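PDB 3BXP: putative lipase/esterase from Lactobacillus plantarum WCFS1, which probably hydrolyses carboxylic ester bonds as an alpha/beta-hydrolase, its exact substrate being unknown. Local coordinates for residues 82-94 with 113-126. Numbering follows the deposited sequence.
Sequences VYPWALQQLGATI and LAGFSAGGHVVATY
Tyr-126 reaches out of helix 118-126 and lies as a knob in the hole formed by Leu-87, Leu-90, Gly-91 and Ile-94 of helix 85-94. Its CG stands anti to the backbone N (chi1 -164°), which swings the ring across helix 85-94 at a slant. CB and CG both meet Leu-90 CD2, CG at 3.6 Å. Leu-90 CG then lies over one face of the ring, 4.0 Å from the centroid of Tyr-126, as a CH-pi contact. CE1 turns the ring edge to the carbonyl of Leu-87, 3.5 Å from its O, while CE2 touches Ile-94 CD1. At the tip, Tyr-126 OH comes within 3.5 Å of Gly-91 CA; having no side chain, Gly-91 lets the hydroxyl lie directly against its CA. Cutting Tyr-126 back to an alanine is likely to open a gap between Leu-87, Leu-90 and Ile-94 and take from Leu-90 the face it packs on.

Smaller apolar contacts continue the interface. Leu-90 CD2 also meets Val-122 CG1 (3.9 Å) and Leu-113 CD1 on the central strand, and Leu-87 CD2 lies across Thr-125 CG2. The small Ala-86 lets Val-122 CG2 come close.

The polar link is at the other end, where Tyr-83 OH and His-121 ND1 share a hydrogen bond of 2.6 Å. The two rings meet rim to rim, their planes at 58°. His-121 NE2 bonds to the carbonyl of Trp-181, so both ring nitrogens are engaged and the imidazole's rotation is fixed.

The helix axes cross at -73°, 9.9 Å apart. Strand 113-116, a sharp turn at Ser-117 and helix 118-126 match the GxSxG nucleophile elbow of alpha/beta-hydrolases, in which Ser-117 is probably the nucleophile; helix 85-94 packs beside the helix that follows this elbow.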
ATOM      1  N   VAL B  82     -26.907  11.358   6.569  1.00 19.17           N
ATOM      2  CA  VAL B  82     -25.629  11.641   7.182  1.00 19.38           C
ATOM      3  C   VAL B  82     -25.124  13.003   6.741  1.00 19.07           C
ATOM      4  O   VAL B  82     -24.503  13.705   7.497  1.00 17.97           O
ATOM      5  CB  VAL B  82     -24.579  10.544   6.779  1.00 20.93           C
ATOM      6  CG1 VAL B  82     -23.166  10.919   7.228  1.00 21.58           C
ATOM      7  CG2 VAL B  82     -25.004   9.196   7.330  1.00 20.46           C
ATOM      8  N   TYR B  83     -25.343  13.347   5.488  1.00 18.55           N
ATOM      9  CA  TYR B  83     -24.803  14.560   4.953  1.00 17.34           C
ATOM     10  C   TYR B  83     -25.962  15.518   4.635  1.00 20.21           C
ATOM     11  O   TYR B  83     -27.074  15.038   4.434  1.00 20.87           O
ATOM     12  CB  TYR B  83     -23.998  14.218   3.674  1.00 20.72           C
ATOM     13  CG  TYR B  83     -22.768  13.349   3.884  1.00 17.21           C
ATOM     14  CD1 TYR B  83     -21.638  13.873   4.491  1.00 17.57           C
ATOM     15  CD2 TYR B  83     -22.717  12.004   3.503  1.00 23.96           C
ATOM     16  CE1 TYR B  83     -20.476  13.134   4.701  1.00 20.16           C
ATOM     17  CE2 TYR B  83     -21.554  11.223   3.741  1.00 20.36           C
ATOM     18  CZ  TYR B  83     -20.450  11.795   4.326  1.00 22.59           C
ATOM     19  OH  TYR B  83     -19.338  11.061   4.547  1.00 24.21           O
ATOM     20  N   PRO B  84     -25.700  16.847   4.571  1.00 19.23           N
ATOM     21  CA  PRO B  84     -24.337  17.364   4.700  1.00 22.08           C
ATOM     22  C   PRO B  84     -23.865  17.450   6.135  1.00 20.86           C
ATOM     23  O   PRO B  84     -22.749  17.868   6.427  1.00 21.62           O
ATOM     24  CB  PRO B  84     -24.447  18.756   4.102  1.00 24.05           C
ATOM     25  CG  PRO B  84     -25.795  19.186   4.481  1.00 23.20           C
ATOM     26  CD  PRO B  84     -26.674  17.941   4.380  1.00 25.18           C
ATOM     27  N   TRP B  85     -24.708  16.997   7.035  1.00 21.64           N
ATOM     28  CA  TRP B  85     -24.501  17.262   8.471  1.00 18.71           C
ATOM     29  C   TRP B  85     -23.157  16.815   9.031  1.00 20.33           C
ATOM     30  O   TRP B  85     -22.547  17.569   9.792  1.00 19.77           O
ATOM     31  CB  TRP B  85     -25.631  16.685   9.330  1.00 21.24           C
ATOM     32  CG  TRP B  85     -26.965  16.788   8.619  1.00 17.47           C
ATOM     33  CD1 TRP B  85     -27.721  15.745   8.146  1.00 19.09           C
ATOM     34  CD2 TRP B  85     -27.644  17.979   8.219  1.00 20.86           C
ATOM     35  NE1 TRP B  85     -28.806  16.217   7.474  1.00 19.06           N
ATOM     36  CE2 TRP B  85     -28.796  17.585   7.535  1.00 18.29           C
ATOM     37  CE3 TRP B  85     -27.395  19.350   8.400  1.00 25.92           C
ATOM     38  CZ2 TRP B  85     -29.695  18.500   6.995  1.00 21.31           C
ATOM     39  CZ3 TRP B  85     -28.305  20.266   7.887  1.00 21.85           C
ATOM     40  CH2 TRP B  85     -29.450  19.837   7.215  1.00 25.78           C
ATOM     41  N   ALA B  86     -22.702  15.610   8.694  1.00 19.28           N
ATOM     42  CA  ALA B  86     -21.447  15.104   9.259  1.00 17.56           C
ATOM     43  C   ALA B  86     -20.256  16.012   8.936  1.00 21.04           C
ATOM     44  O   ALA B  86     -19.370  16.137   9.761  1.00 21.29           O
ATOM     45  CB  ALA B  86     -21.159  13.649   8.808  1.00 18.11           C
ATOM     46  N   LEU B  87     -20.227  16.574   7.739  1.00 20.26           N
ATOM     47  CA  LEU B  87     -19.155  17.488   7.287  1.00 18.86           C
ATOM     48  C   LEU B  87     -19.122  18.781   8.139  1.00 19.98           C
ATOM     49  O   LEU B  87     -18.065  19.215   8.604  1.00 19.35           O
ATOM     50  CB  LEU B  87     -19.321  17.843   5.802  1.00 19.85           C
ATOM     51  CG  LEU B  87     -19.229  16.725   4.796  1.00 21.28           C
ATOM     52  CD1 LEU B  87     -19.623  17.251   3.421  1.00 22.28           C
ATOM     53  CD2 LEU B  87     -17.829  16.111   4.772  1.00 23.28           C
ATOM     54  N   GLN B  88     -20.309  19.324   8.403  1.00 23.37           N
ATOM     55  CA  GLN B  88     -20.494  20.532   9.245  1.00 21.41           C
ATOM     56  C   GLN B  88     -20.061  20.244  10.683  1.00 21.25           C
ATOM     57  O   GLN B  88     -19.346  21.032  11.303  1.00 20.38           O
ATOM     58  CB  GLN B  88     -21.941  21.045   9.124  1.00 20.99           C
ATOM     59  CG  GLN B  88     -22.243  21.510   7.700  1.00 20.08           C
ATOM     60  CD  GLN B  88     -23.712  21.659   7.294  1.00 22.78           C
ATOM     61  OE1 GLN B  88     -24.631  21.136   7.903  1.00 27.42           O
ATOM     62  NE2 GLN B  88     -23.910  22.335   6.177  1.00 36.40           N
ATOM     63  N   GLN B  89     -20.420  19.059  11.184  1.00 20.42           N
ATOM     64  CA  GLN B  89     -20.037  18.641  12.549  1.00 17.68           C
ATOM     65  C   GLN B  89     -18.534  18.446  12.706  1.00 20.42           C
ATOM     66  O   GLN B  89     -17.962  18.790  13.721  1.00 19.68           O
ATOM     67  CB  GLN B  89     -20.752  17.348  12.913  1.00 21.09           C
ATOM     68  CG  GLN B  89     -22.259  17.457  13.002  1.00 21.85           C
ATOM     69  CD  GLN B  89     -22.981  16.106  13.095  1.00 20.71           C
ATOM     70  OE1 GLN B  89     -22.494  15.043  12.646  1.00 19.58           O
ATOM     71  NE2 GLN B  89     -24.187  16.152  13.680  1.00 19.19           N
ATOM     72  N   LEU B  90     -17.907  17.899  11.682  1.00 23.13           N
ATOM     73  CA  LEU B  90     -16.465  17.705  11.707  1.00 18.90           C
ATOM     74  C   LEU B  90     -15.817  19.115  11.663  1.00 20.18           C
ATOM     75  O   LEU B  90     -14.901  19.401  12.407  1.00 19.95           O
ATOM     76  CB  LEU B  90     -16.025  16.840  10.551  1.00 19.87           C
ATOM     77  CG  LEU B  90     -14.537  16.546  10.359  1.00 16.27           C
ATOM     78  CD1 LEU B  90     -13.792  16.245  11.692  1.00 22.63           C
ATOM     79  CD2 LEU B  90     -14.353  15.406   9.344  1.00 19.11           C
ATOM     80  N   GLY B  91     -16.331  19.988  10.806  1.00 19.51           N
ATOM     81  CA  GLY B  91     -15.887  21.377  10.822  1.00 20.65           C
ATOM     82  C   GLY B  91     -16.079  22.090  12.165  1.00 21.20           C
ATOM     83  O   GLY B  91     -15.203  22.868  12.609  1.00 18.86           O
ATOM     84  N   ALA B  92     -17.258  21.896  12.764  1.00 20.92           N
ATOM     85  CA  ALA B  92     -17.577  22.462  14.068  1.00 21.68           C
ATOM     86  C   ALA B  92     -16.645  21.906  15.169  1.00 17.82           C
ATOM     87  O   ALA B  92     -16.325  22.602  16.124  1.00 19.69           O
ATOM     88  CB  ALA B  92     -19.049  22.238  14.420  1.00 21.26           C
ATOM     89  N   THR B  93     -16.212  20.657  15.013  1.00 21.81           N
ATOM     90  CA  THR B  93     -15.350  19.992  16.015  1.00 21.80           C
ATOM     91  C   THR B  93     -13.924  20.557  15.919  1.00 19.86           C
ATOM     92  O   THR B  93     -13.219  20.782  16.948  1.00 19.73           O
ATOM     93  CB  THR B  93     -15.370  18.443  15.833  1.00 22.83           C
ATOM     94  OG1 THR B  93     -16.712  17.954  15.904  1.00 19.97           O
ATOM     95  CG2 THR B  93     -14.516  17.746  16.890  1.00 21.15           C
ATOM     96  N   ILE B  94     -13.470  20.717  14.695  1.00 18.62           N
ATOM     97  CA  ILE B  94     -12.195  21.366  14.461  1.00 19.58           C
ATOM     98  C   ILE B  94     -12.231  22.794  15.064  1.00 19.85           C
ATOM     99  O   ILE B  94     -11.312  23.215  15.796  1.00 19.94           O
ATOM    100  CB  ILE B  94     -11.832  21.421  12.964  1.00 16.09           C
ATOM    101  CG1 ILE B  94     -11.518  19.993  12.421  1.00 20.02           C
ATOM    102  CG2 ILE B  94     -10.651  22.346  12.765  1.00 22.34           C
ATOM    103  CD1 ILE B  94     -11.518  19.887  10.866  1.00 21.42           C
ATOM    104  N   LEU B 113      -6.954  14.192  11.023  1.00 18.27           N
ATOM    105  CA  LEU B 113      -8.247  13.497  11.050  1.00 20.51           C
ATOM    106  C   LEU B 113      -8.031  12.029  10.731  1.00 21.86           C
ATOM    107  O   LEU B 113      -7.285  11.703   9.844  1.00 22.03           O
ATOM    108  CB  LEU B 113      -9.169  14.044   9.957  1.00 19.63           C
ATOM    109  CG  LEU B 113      -9.241  15.555   9.837  1.00 19.26           C
ATOM    110  CD1 LEU B 113     -10.253  15.969   8.715  1.00 18.40           C
ATOM    111  CD2 LEU B 113      -9.559  16.150  11.208  1.00 20.82           C
ATOM    112  N   ALA B 114      -8.651  11.159  11.504  1.00 20.43           N
ATOM    113  CA  ALA B 114      -8.526   9.710  11.263  1.00 20.22           C
ATOM    114  C   ALA B 114      -9.933   9.140  11.174  1.00 22.91           C
ATOM    115  O   ALA B 114     -10.767   9.396  12.061  1.00 23.11           O
ATOM    116  CB  ALA B 114      -7.756   9.044  12.369  1.00 22.33           C
ATOM    117  N   GLY B 115     -10.207   8.388  10.108  1.00 20.64           N
ATOM    118  CA  GLY B 115     -11.530   7.806   9.903  1.00 19.15           C
ATOM    119  C   GLY B 115     -11.387   6.317   9.611  1.00 19.83           C
ATOM    120  O   GLY B 115     -10.446   5.892   8.945  1.00 19.97           O
ATOM    121  N   PHE B 116     -12.296   5.531  10.166  1.00 20.31           N
ATOM    122  CA  PHE B 116     -12.310   4.065   9.986  1.00 18.75           C
ATOM    123  C   PHE B 116     -13.651   3.680   9.352  1.00 21.40           C
ATOM    124  O   PHE B 116     -14.662   4.207   9.758  1.00 20.51           O
ATOM    125  CB  PHE B 116     -12.015   3.433  11.369  1.00 20.96           C
ATOM    126  CG  PHE B 116     -10.670   3.876  11.906  1.00 22.14           C
ATOM    127  CD1 PHE B 116      -9.485   3.240  11.489  1.00 23.13           C
ATOM    128  CD2 PHE B 116     -10.546   4.994  12.695  1.00 22.12           C
ATOM    129  CE1 PHE B 116      -8.277   3.697  11.908  1.00 25.56           C
ATOM    130  CE2 PHE B 116      -9.302   5.471  13.080  1.00 23.36           C
ATOM    131  CZ  PHE B 116      -8.174   4.789  12.690  1.00 25.70           C
ATOM    132  N   SER B 117     -13.673   2.732   8.386  1.00 23.88           N
ATOM    133  CA  SER B 117     -14.970   2.295   7.755  1.00 25.83           C
ATOM    134  C   SER B 117     -15.812   3.496   7.343  1.00 25.47           C
ATOM    135  O   SER B 117     -15.352   4.379   6.581  1.00 23.55           O
ATOM    136  CB  SER B 117     -15.753   1.391   8.754  1.00 28.25           C
ATOM    137  OG  SER B 117     -17.040   1.048   8.290  1.00 37.87           O
ATOM    138  N   ALA B 118     -17.058   3.565   7.830  1.00 22.72           N
ATOM    139  CA  ALA B 118     -17.922   4.712   7.521  1.00 21.78           C
ATOM    140  C   ALA B 118     -17.341   6.106   7.886  1.00 17.53           C
ATOM    141  O   ALA B 118     -17.516   7.105   7.152  1.00 20.53           O
ATOM    142  CB  ALA B 118     -19.298   4.502   8.239  1.00 21.63           C
ATOM    143  N   GLY B 119     -16.630   6.200   8.993  1.00 18.06           N
ATOM    144  CA  GLY B 119     -15.936   7.390   9.353  1.00 17.76           C
ATOM    145  C   GLY B 119     -14.843   7.806   8.404  1.00 21.92           C
ATOM    146  O   GLY B 119     -14.499   9.001   8.289  1.00 20.97           O
ATOM    147  N   GLY B 120     -14.305   6.801   7.726  1.00 20.29           N
ATOM    148  CA  GLY B 120     -13.332   7.015   6.673  1.00 19.98           C
ATOM    149  C   GLY B 120     -14.015   7.770   5.539  1.00 18.60           C
ATOM    150  O   GLY B 120     -13.379   8.604   4.894  1.00 22.84           O
ATOM    151  N   HIS B 121     -15.302   7.503   5.316  1.00 19.29           N
ATOM    152  CA  HIS B 121     -16.019   8.243   4.256  1.00 20.19           C
ATOM    153  C   HIS B 121     -16.136   9.693   4.654  1.00 19.96           C
ATOM    154  O   HIS B 121     -15.851  10.592   3.883  1.00 18.95           O
ATOM    155  CB  HIS B 121     -17.354   7.667   3.974  1.00 18.83           C
ATOM    156  CG  HIS B 121     -17.972   8.197   2.731  1.00 19.28           C
ATOM    157  ND1 HIS B 121     -18.848   9.273   2.723  1.00 21.96           N
ATOM    158  CD2 HIS B 121     -17.795   7.850   1.439  1.00 24.23           C
ATOM    159  CE1 HIS B 121     -19.242   9.497   1.481  1.00 24.72           C
ATOM    160  NE2 HIS B 121     -18.619   8.647   0.683  1.00 21.13           N
ATOM    161  N   VAL B 122     -16.522   9.930   5.885  1.00 21.18           N
ATOM    162  CA  VAL B 122     -16.642  11.313   6.374  1.00 19.00           C
ATOM    163  C   VAL B 122     -15.321  12.101   6.228  1.00 20.39           C
ATOM    164  O   VAL B 122     -15.297  13.224   5.670  1.00 21.34           O
ATOM    165  CB  VAL B 122     -17.162  11.361   7.872  1.00 18.72           C
ATOM    166  CG1 VAL B 122     -17.113  12.800   8.404  1.00 21.16           C
ATOM    167  CG2 VAL B 122     -18.569  10.762   8.013  1.00 22.57           C
ATOM    168  N   VAL B 123     -14.231  11.517   6.751  1.00 22.25           N
ATOM    169  CA  VAL B 123     -12.883  12.120   6.667  1.00 19.59           C
ATOM    170  C   VAL B 123     -12.401  12.354   5.222  1.00 19.96           C
ATOM    171  O   VAL B 123     -11.868  13.419   4.864  1.00 19.32           O
ATOM    172  CB  VAL B 123     -11.865  11.311   7.536  1.00 17.97           C
ATOM    173  CG1 VAL B 123     -10.441  11.837   7.347  1.00 20.06           C
ATOM    174  CG2 VAL B 123     -12.285  11.393   9.007  1.00 17.64           C
ATOM    175  N   ALA B 124     -12.544  11.333   4.384  1.00 18.00           N
ATOM    176  CA  ALA B 124     -12.073  11.410   3.001  1.00 21.98           C
ATOM    177  C   ALA B 124     -12.867  12.465   2.264  1.00 23.27           C
ATOM    178  O   ALA B 124     -12.341  13.301   1.511  1.00 23.00           O
ATOM    179  CB  ALA B 124     -12.165  10.012   2.325  1.00 20.23           C
ATOM    180  N   THR B 125     -14.158  12.502   2.532  1.00 20.68           N
ATOM    181  CA  THR B 125     -15.004  13.512   1.880  1.00 20.38           C
ATOM    182  C   THR B 125     -14.608  14.923   2.385  1.00 18.60           C
ATOM    183  O   THR B 125     -14.531  15.882   1.597  1.00 21.48           O
ATOM    184  CB  THR B 125     -16.475  13.221   2.165  1.00 21.75           C
ATOM    185  OG1 THR B 125     -16.805  11.921   1.619  1.00 21.82           O
ATOM    186  CG2 THR B 125     -17.423  14.296   1.536  1.00 20.70           C
ATOM    187  N   TYR B 126     -14.392  15.044   3.696  1.00 20.15           N
ATOM    188  CA  TYR B 126     -13.949  16.298   4.310  1.00 19.55           C
ATOM    189  C   TYR B 126     -12.657  16.789   3.674  1.00 21.83           C
ATOM    190  O   TYR B 126     -12.457  18.014   3.376  1.00 18.15           O
ATOM    191  CB  TYR B 126     -13.803  16.163   5.836  1.00 21.37           C
ATOM    192  CG  TYR B 126     -13.726  17.539   6.499  1.00 17.58           C
ATOM    193  CD1 TYR B 126     -14.890  18.248   6.778  1.00 24.40           C
ATOM    194  CD2 TYR B 126     -12.515  18.099   6.842  1.00 21.22           C
ATOM    195  CE1 TYR B 126     -14.834  19.488   7.375  1.00 21.13           C
ATOM    196  CE2 TYR B 126     -12.454  19.358   7.407  1.00 22.98           C
ATOM    197  CZ  TYR B 126     -13.608  20.033   7.690  1.00 24.59           C
ATOM    198  OH  TYR B 126     -13.497  21.310   8.274  1.00 26.16           O
TER